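Local coordinates for protein unsaturated glucuronyl hydrolase (Streptococcus agalactiae, PDB 2ZZR) that hydrolyses unsaturated hyaluronan, chondroitin and heparin disaccharides, releasing the unsaturated uronic acid, as a glycosyl hydrolase of family 88, at residues Met147-Ile157 with Lys193-Ala204. Residues are numbered along the deposited sequence; the frame is centred on the assembly and turned at random.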
# COMPACT_ATOMS: atom_id res chain seq x y z
N MET A 147 12.55 -4.32 -13.28
CA MET A 147 12.45 -4.24 -14.74
C MET A 147 12.62 -5.61 -15.43
O MET A 147 12.07 -5.83 -16.51
CB MET A 147 13.49 -3.25 -15.30
CG MET A 147 13.19 -1.78 -14.95
SD MET A 147 11.81 -1.12 -15.90
CE MET A 147 12.64 -0.73 -17.44
N GLU A 148 13.35 -6.51 -14.78
CA GLU A 148 13.61 -7.87 -15.32
C GLU A 148 12.33 -8.67 -15.56
O GLU A 148 12.32 -9.60 -16.37
CB GLU A 148 14.53 -8.66 -14.38
CG GLU A 148 15.96 -8.15 -14.25
CD GLU A 148 16.76 -8.89 -13.18
OE1 GLU A 148 16.26 -9.90 -12.64
OE2 GLU A 148 17.88 -8.44 -12.87
N ARG A 149 11.26 -8.32 -14.84
CA ARG A 149 10.00 -9.06 -14.96
C ARG A 149 9.01 -8.46 -15.97
O ARG A 149 7.91 -8.98 -16.14
CB ARG A 149 9.34 -9.24 -13.58
CG ARG A 149 10.24 -9.95 -12.57
CD ARG A 149 9.45 -10.47 -11.38
NE ARG A 149 8.62 -11.64 -11.71
CZ ARG A 149 9.08 -12.89 -11.83
NH1 ARG A 149 10.37 -13.15 -11.65
NH2 ARG A 149 8.25 -13.87 -12.15
N TYR A 150 9.42 -7.38 -16.64
CA TYR A 150 8.56 -6.74 -17.63
C TYR A 150 8.34 -7.63 -18.85
O TYR A 150 9.29 -8.17 -19.41
CB TYR A 150 9.14 -5.40 -18.08
CG TYR A 150 8.29 -4.70 -19.12
CD1 TYR A 150 8.74 -4.55 -20.44
CD2 TYR A 150 7.03 -4.19 -18.80
CE1 TYR A 150 7.96 -3.91 -21.40
CE2 TYR A 150 6.25 -3.55 -19.75
CZ TYR A 150 6.72 -3.41 -21.05
OH TYR A 150 5.94 -2.78 -21.98
N GLN A 151 7.08 -7.75 -19.26
CA GLN A 151 6.69 -8.49 -20.45
C GLN A 151 6.16 -7.56 -21.54
O GLN A 151 5.11 -6.94 -21.37
CB GLN A 151 5.64 -9.55 -20.09
CG GLN A 151 6.12 -10.61 -19.09
CD GLN A 151 7.21 -11.53 -19.64
OE1 GLN A 151 7.79 -12.32 -18.89
NE2 GLN A 151 7.49 -11.43 -20.94
N GLU A 152 6.88 -7.49 -22.65
CA GLU A 152 6.48 -6.66 -23.80
C GLU A 152 5.13 -7.07 -24.38
O GLU A 152 4.37 -6.22 -24.86
CB GLU A 152 7.55 -6.70 -24.90
CG GLU A 152 8.80 -5.90 -24.58
CD GLU A 152 9.84 -5.94 -25.69
OE1 GLU A 152 10.94 -5.39 -25.48
OE2 GLU A 152 9.56 -6.53 -26.76
N LYS A 153 4.83 -8.37 -24.34
CA LYS A 153 3.56 -8.88 -24.82
C LYS A 153 2.48 -8.77 -23.74
O LYS A 153 2.31 -9.68 -22.91
CB LYS A 153 3.71 -10.32 -25.34
CG LYS A 153 4.68 -10.42 -26.52
CD LYS A 153 4.54 -11.75 -27.23
CE LYS A 153 5.30 -11.76 -28.55
NZ LYS A 153 4.65 -10.84 -29.55
N GLY A 154 1.77 -7.65 -23.76
CA GLY A 154 0.81 -7.29 -22.72
C GLY A 154 1.22 -6.01 -22.00
O GLY A 154 0.37 -5.29 -21.49
N GLY A 155 2.52 -5.75 -21.98
CA GLY A 155 3.08 -4.52 -21.40
C GLY A 155 2.88 -4.42 -19.90
O GLY A 155 2.38 -3.41 -19.40
N PHE A 156 3.25 -5.47 -19.18
CA PHE A 156 3.05 -5.52 -17.73
C PHE A 156 4.23 -6.18 -17.03
O PHE A 156 5.02 -6.91 -17.65
CB PHE A 156 1.76 -6.28 -17.40
CG PHE A 156 1.83 -7.76 -17.73
CD1 PHE A 156 1.57 -8.20 -19.02
CD2 PHE A 156 2.16 -8.69 -16.75
CE1 PHE A 156 1.64 -9.56 -19.34
CE2 PHE A 156 2.24 -10.05 -17.05
CZ PHE A 156 1.97 -10.48 -18.35
N ILE A 157 4.34 -5.91 -15.73
CA ILE A 157 5.35 -6.56 -14.89
C ILE A 157 4.74 -7.85 -14.36
O ILE A 157 3.72 -7.83 -13.65
CB ILE A 157 5.78 -5.65 -13.70
CG1 ILE A 157 6.40 -4.36 -14.23
CG2 ILE A 157 6.75 -6.40 -12.76
CD1 ILE A 157 6.48 -3.25 -13.22
N LYS A 193 13.05 4.18 -20.35
CA LYS A 193 12.58 2.79 -20.27
C LYS A 193 11.85 2.51 -18.96
O LYS A 193 10.84 1.81 -18.94
CB LYS A 193 13.73 1.80 -20.47
CG LYS A 193 14.28 1.78 -21.89
CD LYS A 193 15.53 0.92 -21.98
CE LYS A 193 16.18 1.03 -23.36
NZ LYS A 193 17.53 0.40 -23.37
N TYR A 194 12.36 3.09 -17.87
CA TYR A 194 11.72 2.96 -16.56
C TYR A 194 10.29 3.48 -16.60
O TYR A 194 9.36 2.83 -16.09
CB TYR A 194 12.49 3.74 -15.49
CG TYR A 194 13.86 3.22 -15.14
CD1 TYR A 194 14.99 4.03 -15.28
CD2 TYR A 194 14.04 1.93 -14.62
CE1 TYR A 194 16.26 3.57 -14.94
CE2 TYR A 194 15.31 1.46 -14.27
CZ TYR A 194 16.41 2.29 -14.44
OH TYR A 194 17.68 1.86 -14.10
N ARG A 195 10.12 4.67 -17.18
CA ARG A 195 8.81 5.32 -17.25
C ARG A 195 7.87 4.55 -18.18
O ARG A 195 6.70 4.36 -17.85
CB ARG A 195 8.95 6.78 -17.71
CG ARG A 195 7.62 7.53 -17.68
CD ARG A 195 7.74 9.01 -18.04
NE ARG A 195 6.51 9.70 -17.62
CZ ARG A 195 5.38 9.73 -18.33
NH1 ARG A 195 5.31 9.13 -19.51
NH2 ARG A 195 4.32 10.37 -17.85
N GLN A 196 8.39 4.11 -19.32
CA GLN A 196 7.60 3.34 -20.29
C GLN A 196 7.00 2.08 -19.67
O GLN A 196 5.82 1.80 -19.86
CB GLN A 196 8.43 3.00 -21.53
CG GLN A 196 8.71 4.21 -22.40
CD GLN A 196 9.80 3.98 -23.44
OE1 GLN A 196 10.62 3.06 -23.34
NE2 GLN A 196 9.82 4.84 -24.45
N VAL A 197 7.82 1.33 -18.93
CA VAL A 197 7.35 0.13 -18.24
C VAL A 197 6.28 0.47 -17.20
O VAL A 197 5.23 -0.19 -17.13
CB VAL A 197 8.52 -0.65 -17.60
CG1 VAL A 197 8.03 -1.69 -16.60
CG2 VAL A 197 9.36 -1.31 -18.68
N ALA A 198 6.53 1.50 -16.39
CA ALA A 198 5.56 1.93 -15.38
C ALA A 198 4.22 2.32 -16.00
O ALA A 198 3.15 1.89 -15.54
CB ALA A 198 6.13 3.09 -14.55
N VAL A 199 4.27 3.13 -17.05
CA VAL A 199 3.06 3.59 -17.72
C VAL A 199 2.30 2.43 -18.36
O VAL A 199 1.08 2.31 -18.16
CB VAL A 199 3.40 4.69 -18.76
CG1 VAL A 199 2.18 5.01 -19.62
CG2 VAL A 199 3.90 5.93 -18.04
N ASN A 200 3.01 1.59 -19.11
CA ASN A 200 2.40 0.42 -19.75
C ASN A 200 1.75 -0.48 -18.73
O ASN A 200 0.61 -0.93 -18.92
CB ASN A 200 3.42 -0.38 -20.56
CG ASN A 200 3.84 0.32 -21.84
OD1 ASN A 200 3.28 1.35 -22.20
ND2 ASN A 200 4.83 -0.24 -22.52
N HIS A 201 2.47 -0.74 -17.64
CA HIS A 201 1.94 -1.57 -16.56
C HIS A 201 0.71 -0.94 -15.94
O HIS A 201 -0.26 -1.64 -15.64
CB HIS A 201 2.97 -1.84 -15.46
CG HIS A 201 2.43 -2.69 -14.36
ND1 HIS A 201 2.54 -4.06 -14.37
CD2 HIS A 201 1.70 -2.37 -13.26
CE1 HIS A 201 1.93 -4.55 -13.30
NE2 HIS A 201 1.41 -3.55 -12.62
N PHE A 202 0.73 0.38 -15.75
CA PHE A 202 -0.43 1.04 -15.21
C PHE A 202 -1.68 0.78 -16.07
O PHE A 202 -2.71 0.38 -15.55
CB PHE A 202 -0.26 2.55 -15.00
CG PHE A 202 -1.50 3.18 -14.46
CD1 PHE A 202 -1.75 3.16 -13.08
CD2 PHE A 202 -2.49 3.66 -15.32
CE1 PHE A 202 -2.95 3.67 -12.57
CE2 PHE A 202 -3.68 4.17 -14.82
CZ PHE A 202 -3.91 4.17 -13.44
N TYR A 203 -1.57 1.02 -17.37
CA TYR A 203 -2.74 0.86 -18.25
C TYR A 203 -3.19 -0.59 -18.39
O TYR A 203 -4.38 -0.85 -18.45
CB TYR A 203 -2.51 1.51 -19.61
CG TYR A 203 -2.55 3.02 -19.55
CD1 TYR A 203 -1.42 3.78 -19.82
CD2 TYR A 203 -3.72 3.69 -19.18
CE1 TYR A 203 -1.45 5.17 -19.76
CE2 TYR A 203 -3.77 5.09 -19.11
CZ TYR A 203 -2.62 5.82 -19.40
OH TYR A 203 -2.65 7.20 -19.33
N ALA A 204 -2.24 -1.52 -18.41
CA ALA A 204 -2.58 -2.95 -18.41
C ALA A 204 -3.40 -3.29 -17.16
O ALA A 204 -4.37 -4.06 -17.23
CB ALA A 204 -1.31 -3.79 -18.48
O HOH W 1 0.26 -2.28 -21.31
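Val197 is the bump on which the packing of a short beta-hairpin on helix 192-209 is built, and strands 150-151 and 156-157 of that hairpin, with Met147 just ahead of them, form the hollow. The two methyls of Val197 divide the work. CG2 sits over the centre of the Tyr150 ring, 3.6 Å from the centroid and 12° off the normal, a CH-pi contact, while CG1 touches Tyr150 CD2 and CG1 of Ile157. Met147 closes the hollow on the side of Lys193 and Tyr194: bent at both chi2 and chi3 (-73° and -81°), its chain curls so that CE lies 3.6 Å from Val197 CG2. Its CG packs 3.8 Å from Tyr194 CD2, and SD stands obliquely beside the same ring, a Met-aromatic contact. Leu182 of helix 180-189 also touches both Val197 and Ile157.

At a G1 bulge, where Gly155 and Phe156 both face Gln151, the backbone lies against the helix, Phe156 CA 4.3 Å from His201 CA. The Ala204 methyl fits beside the carbonyls of Gly154 and Gly155. A water within hydrogen-bonding distance of Gly154 O and Asn200 O can link the two backbones, though it has more acceptors near it than protons to give.

The hairpin thus covers one flank of a helix in this alpha-barrel enzyme, the His201 side chain about 8 Å from that of Asp174, the probable proton donor. Two nearly straight hydrogen bonds fix the register: Asn200 ND2 gives to Tyr150 OH at 2.8 Å, in the amide plane, and Ile157 N gives to His201 ND1 at 2.9 Å, near the ring plane. The latter is consistent with ND1 carrying no proton, and helps to hold the imidazole's rotation.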